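PDB 6OW4: oxidoreductase, short chain dehydrogenase/reductase family protein from Bifidobacterium adolescentis L2-32, which catalyses the NADH-dependent interconversion of 20-oxo and 20beta-hydroxy steroids as a member of the short-chain dehydrogenase/reductase family. Local coordinates for residues F[134-137]-F[138-142]; F[147-150]-F[151-155]. One frame throughout, in Å; residues are numbered along the deposited sequence.

Contact 1. Residues F[134-137]-F[138-142]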
loop_
_atom_site.group_PDB
_atom_site.type_symbol
_atom_site.label_atom_id
_atom_site.label_comp_id
_atom_site.label_asym_id
_atom_site.label_seq_id
_atom_site.Cartn_x
_atom_site.Cartn_y
_atom_site.Cartn_z
ATOM N N PRO F 134 -0.698 22.653 -17.392
ATOM C CA PRO F 134 -2.085 22.669 -17.865
ATOM C C PRO F 134 -2.375 21.646 -18.977
ATOM O O PRO F 134 -1.497 21.386 -19.777
ATOM C CB PRO F 134 -2.263 24.095 -18.406
ATOM C CG PRO F 134 -1.235 24.908 -17.653
ATOM C CD PRO F 134 -0.056 23.974 -17.497
ATOM N N GLY F 135 -3.597 21.103 -18.995
ATOM C CA GLY F 135 -4.052 20.075 -19.953
ATOM C C GLY F 135 -3.484 18.699 -19.635
ATOM O O GLY F 135 -3.309 17.907 -20.578
ATOM N N ASP F 136 -3.227 18.415 -18.353
ATOM C CA ASP F 136 -2.598 17.156 -17.866
ATOM C C ASP F 136 -3.705 16.148 -17.535
ATOM O O ASP F 136 -3.745 15.663 -16.391
ATOM C CB ASP F 136 -1.679 17.434 -16.669
ATOM C CG ASP F 136 -0.883 16.233 -16.185
ATOM O OD1 ASP F 136 -0.848 15.218 -16.908
ATOM O OD2 ASP F 136 -0.302 16.322 -15.083
ATOM N N ASP F 137 -4.564 15.845 -18.511
ATOM C CA ASP F 137 -5.738 14.946 -18.353
ATOM C C ASP F 137 -5.489 13.676 -19.177
ATOM O O ASP F 137 -4.308 13.399 -19.473
ATOM C CB ASP F 137 -7.035 15.682 -18.710
ATOM C CG ASP F 137 -7.133 16.131 -20.158
ATOM O OD1 ASP F 137 -6.074 16.341 -20.782
ATOM O OD2 ASP F 137 -8.270 16.276 -20.649
ATOM N N GLN F 138 -6.548 12.929 -19.513
ATOM C CA GLN F 138 -6.469 11.671 -20.305
ATOM C C GLN F 138 -5.873 11.971 -21.687
ATOM O O GLN F 138 -5.187 11.083 -22.233
ATOM C CB GLN F 138 -7.837 10.984 -20.408
ATOM C CG GLN F 138 -8.895 11.767 -21.179
ATOM C CD GLN F 138 -9.670 12.738 -20.322
ATOM O OE1 GLN F 138 -9.309 13.027 -19.183
ATOM N NE2 GLN F 138 -10.750 13.264 -20.876
ATOM N N ASP F 139 -6.112 13.181 -22.210
ATOM C CA ASP F 139 -5.631 13.656 -23.537
ATOM C C ASP F 139 -4.404 14.560 -23.365
ATOM O O ASP F 139 -4.260 15.510 -24.158
ATOM C CB ASP F 139 -6.747 14.392 -24.279
ATOM C CG ASP F 139 -7.918 13.496 -24.624
ATOM O OD1 ASP F 139 -7.669 12.409 -25.180
ATOM O OD2 ASP F 139 -9.065 13.888 -24.328
ATOM N N ALA F 140 -3.546 14.273 -22.382
ATOM C CA ALA F 140 -2.251 14.964 -22.180
ATOM C C ALA F 140 -1.381 14.733 -23.420
ATOM O O ALA F 140 -1.095 13.560 -23.733
ATOM C CB ALA F 140 -1.577 14.467 -20.923
ATOM N N THR F 141 -1.001 15.813 -24.111
ATOM C CA THR F 141 -0.208 15.783 -25.368
ATOM C C THR F 141 1.231 15.359 -25.049
ATOM O O THR F 141 1.593 15.336 -23.855
ATOM C CB THR F 141 -0.248 17.139 -26.086
ATOM O OG1 THR F 141 0.321 18.124 -25.223
ATOM C CG2 THR F 141 -1.648 17.556 -26.480
ATOM N N GLU F 142 2.009 15.029 -26.084
ATOM C CA GLU F 142 3.444 14.654 -25.977
ATOM C C GLU F 142 4.206 15.767 -25.247
ATOM O O GLU F 142 5.043 15.437 -24.389
ATOM C CB GLU F 142 4.030 14.405 -27.367
ATOM C CG GLU F 142 3.573 13.097 -27.988
ATOM C CD GLU F 142 4.154 11.846 -27.347
ATOM O OE1 GLU F 142 5.253 11.929 -26.761
ATOM O OE2 GLU F 142 3.505 10.788 -27.441
HETATM O O HOH W 1 -3.257 18.166 -23.217
HETATM O O HOH W 2 -5.935 18.162 -22.821
#
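Ala140 N donates to Asp137 O over 3.1 Å, closing a type I beta turn across Asp137 to Ala140. The bond is bent, 136° at the hydrogen, and the donor sits above the carbonyl plane. The same oxygen also accepts from Asn198 ND2, so two donors grip it. Across the mouth of the turn, Ala140 CA makes a CA-H...O contact with Gly135 O at 3.5 Å.

Water ties the two arms of the loop together. Water 1 lies between Gly135 O, 2.7 Å away, and Asp139 O, hydrogen-bonded to each. Water 2 sits 2.7 Å from Asp137 OD1 and makes a weak bond to Asp139 O. Each water has more acceptors near it than protons to give, so these bonds are probably shared in time.

Among the side chains, Asp137 has CG between its own N and carbonyl carbon (chi1 64°), which lays OD1 alongside Asp139 CB and brings OD2 near the Gln138 amide; carboxylate and amide planes are 53° apart. Asp137 OD2 also lies 4.5 Å from Asp139 OD2, a like-charge pair probably eased by the salt bridge from Asp139 to Arg168 of the second subunit. Putting an alanine at Asp137 would probably cost water 2 its shorter bond and leave it held only weakly to the turn.

Asp136, centre of an inverse gamma turn, binds the backbone nitrogens of Ala199 and Tyr200. It thereby holds this loop, which links strand 124-127 of the Rossmann-type sheet to helix 142-170 through the N-cap Thr141, to the start of helix 198-217 with its NAD-binding Tyr200.

Contact 2. Residues F[147-150]-F[151-155]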
loop_
_atom_site.group_PDB
_atom_site.type_symbol
_atom_site.label_atom_id
_atom_site.label_comp_id
_atom_site.label_asym_id
_atom_site.label_seq_id
_atom_site.Cartn_x
_atom_site.Cartn_y
_atom_site.Cartn_z
ATOM N N ARG F 147 7.182 17.306 -20.811
ATOM C CA ARG F 147 7.525 18.517 -20.017
ATOM C C ARG F 147 7.472 18.173 -18.522
ATOM O O ARG F 147 8.404 18.575 -17.799
ATOM C CB ARG F 147 6.584 19.678 -20.356
ATOM C CG ARG F 147 6.881 20.960 -19.592
ATOM C CD ARG F 147 6.252 22.183 -20.229
ATOM N NE ARG F 147 6.867 23.402 -19.721
ATOM C CZ ARG F 147 6.547 24.008 -18.579
ATOM N NH1 ARG F 147 5.593 23.526 -17.800
ATOM N NH2 ARG F 147 7.186 25.109 -18.220
ATOM N N THR F 148 6.431 17.449 -18.092
ATOM C CA THR F 148 6.198 17.016 -16.685
ATOM C C THR F 148 7.254 15.978 -16.275
ATOM O O THR F 148 7.828 16.126 -15.176
ATOM C CB THR F 148 4.781 16.455 -16.506
ATOM O OG1 THR F 148 3.862 17.385 -17.077
ATOM C CG2 THR F 148 4.419 16.204 -15.058
ATOM N N ILE F 149 7.487 14.968 -17.120
ATOM C CA ILE F 149 8.469 13.866 -16.875
ATOM C C ILE F 149 9.870 14.481 -16.757
ATOM O O ILE F 149 10.597 14.121 -15.814
ATOM C CB ILE F 149 8.412 12.795 -17.988
ATOM C CG1 ILE F 149 7.000 12.243 -18.224
ATOM C CG2 ILE F 149 9.409 11.678 -17.716
ATOM C CD1 ILE F 149 6.172 12.036 -16.980
ATOM N N ASN F 150 10.230 15.374 -17.681
ATOM C CA ASN F 150 11.583 15.985 -17.770
ATOM C C ASN F 150 11.861 16.809 -16.508
ATOM O O ASN F 150 13.001 16.752 -16.008
ATOM C CB ASN F 150 11.741 16.825 -19.039
ATOM C CG ASN F 150 11.846 15.982 -20.292
ATOM O OD1 ASN F 150 12.091 14.779 -20.223
ATOM N ND2 ASN F 150 11.661 16.605 -21.443
ATOM N N ILE F 151 10.863 17.543 -16.011
ATOM C CA ILE F 151 11.012 18.426 -14.817
ATOM C C ILE F 151 10.913 17.568 -13.550
ATOM O O ILE F 151 11.932 17.448 -12.844
ATOM C CB ILE F 151 9.988 19.579 -14.848
ATOM C CG1 ILE F 151 10.235 20.500 -16.046
ATOM C CG2 ILE F 151 9.997 20.352 -13.534
ATOM C CD1 ILE F 151 9.092 21.433 -16.367
ATOM N N ASN F 152 9.743 16.975 -13.293
ATOM C CA ASN F 152 9.410 16.292 -12.011
ATOM C C ASN F 152 10.332 15.086 -11.794
ATOM O O ASN F 152 10.977 15.037 -10.734
ATOM C CB ASN F 152 7.937 15.874 -11.948
ATOM C CG ASN F 152 6.986 17.048 -11.853
ATOM O OD1 ASN F 152 7.406 18.187 -11.657
ATOM N ND2 ASN F 152 5.697 16.782 -11.982
ATOM N N LEU F 153 10.394 14.154 -12.750
ATOM C CA LEU F 153 11.087 12.847 -12.577
ATOM C C LEU F 153 12.587 12.994 -12.857
ATOM O O LEU F 153 13.387 12.678 -11.956
ATOM C CB LEU F 153 10.452 11.804 -13.502
ATOM C CG LEU F 153 10.998 10.384 -13.365
ATOM C CD1 LEU F 153 10.978 9.923 -11.913
ATOM C CD2 LEU F 153 10.212 9.422 -14.240
ATOM N N ASN F 154 12.955 13.434 -14.063
ATOM C CA ASN F 154 14.370 13.514 -14.519
ATOM C C ASN F 154 15.090 14.601 -13.715
ATOM O O ASN F 154 16.198 14.324 -13.217
ATOM C CB ASN F 154 14.478 13.742 -16.031
ATOM C CG ASN F 154 13.951 12.580 -16.850
ATOM O OD1 ASN F 154 13.438 11.606 -16.303
ATOM N ND2 ASN F 154 14.065 12.677 -18.165
ATOM N N GLY F 155 14.476 15.782 -13.584
ATOM C CA GLY F 155 15.015 16.911 -12.803
ATOM C C GLY F 155 15.356 16.489 -11.384
ATOM O O GLY F 155 16.516 16.683 -10.973
#
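Asn154 N reaches Ile149 O over 3.0 Å in a nearly straight bond, 171° at the hydrogen, while Leu153 N adds a weak bond to the same oxygen. Asn152 N binds Thr148 O at 2.8 Å, and Ile151 N binds Arg147 O in the ordinary alpha-helical manner. Gly155 N follows the same wider spacing as Asn154, donating to Asn150 O at 3.0 Å. With two bonds spanning five residues, helix 142-170 opens into a pi-type turn here, consistent with the irregularity that short-chain dehydrogenases carry in this helix around an asparagine beside the active site.

Asn152 is probably that asparagine: its OD1 accepts from Val131 N and its ND2 bonds to Thr203 OG1, which fixes the rotation of the amide. Thr148 lies alongside, its CG2 touching Asn152 ND2 at 3.4 Å, while Thr148 OG1 turns back to Val144 O. The Asn150 and Asn154 side chains lie side by side, Asn150 OD1 3.5 Å from Asn154 ND2, with their amide planes 38° apart; Asn154 OD1 takes a hydrogen bond from Trp145 of the second subunit.

On another side, with CG anti to the backbone N (chi1 -179°), the extended Arg147 chain runs beside Ile151, and its last torsion turns the guanidinium so that Ile151 CD1 lies over the centre of one face, 4.2 Å above the plane. Ile151 also touches the bound NAD. Ile149 CG2 packs on Leu153 CD2 at 4.2 Å, and both side chains meet Ile149 of the second subunit.

Contact 1 leads along the chain into contact 2: the loop of residues 134-142 ends at the first turn of helix 142-170, and residues 147-155 follow further along that helix. Their centres lie 15 Å apart and their nearest atoms about 5 Å, without touching. Both converge on Tyr200, a NAD-binding residue, the side chain of Asp136 about 3 Å and that of Asn152 about 4 Å from the Tyr200 side chain. They differ in distance from the cofactor: the Ile151 side chain is about 4 Å from NAD, that of Asp136 about 10 Å. Both contacts also meet the second subunit, contact 1 with salt bridges among its links, contact 2 with isoleucine and leucine packing and a hydrogen bond from Trp145.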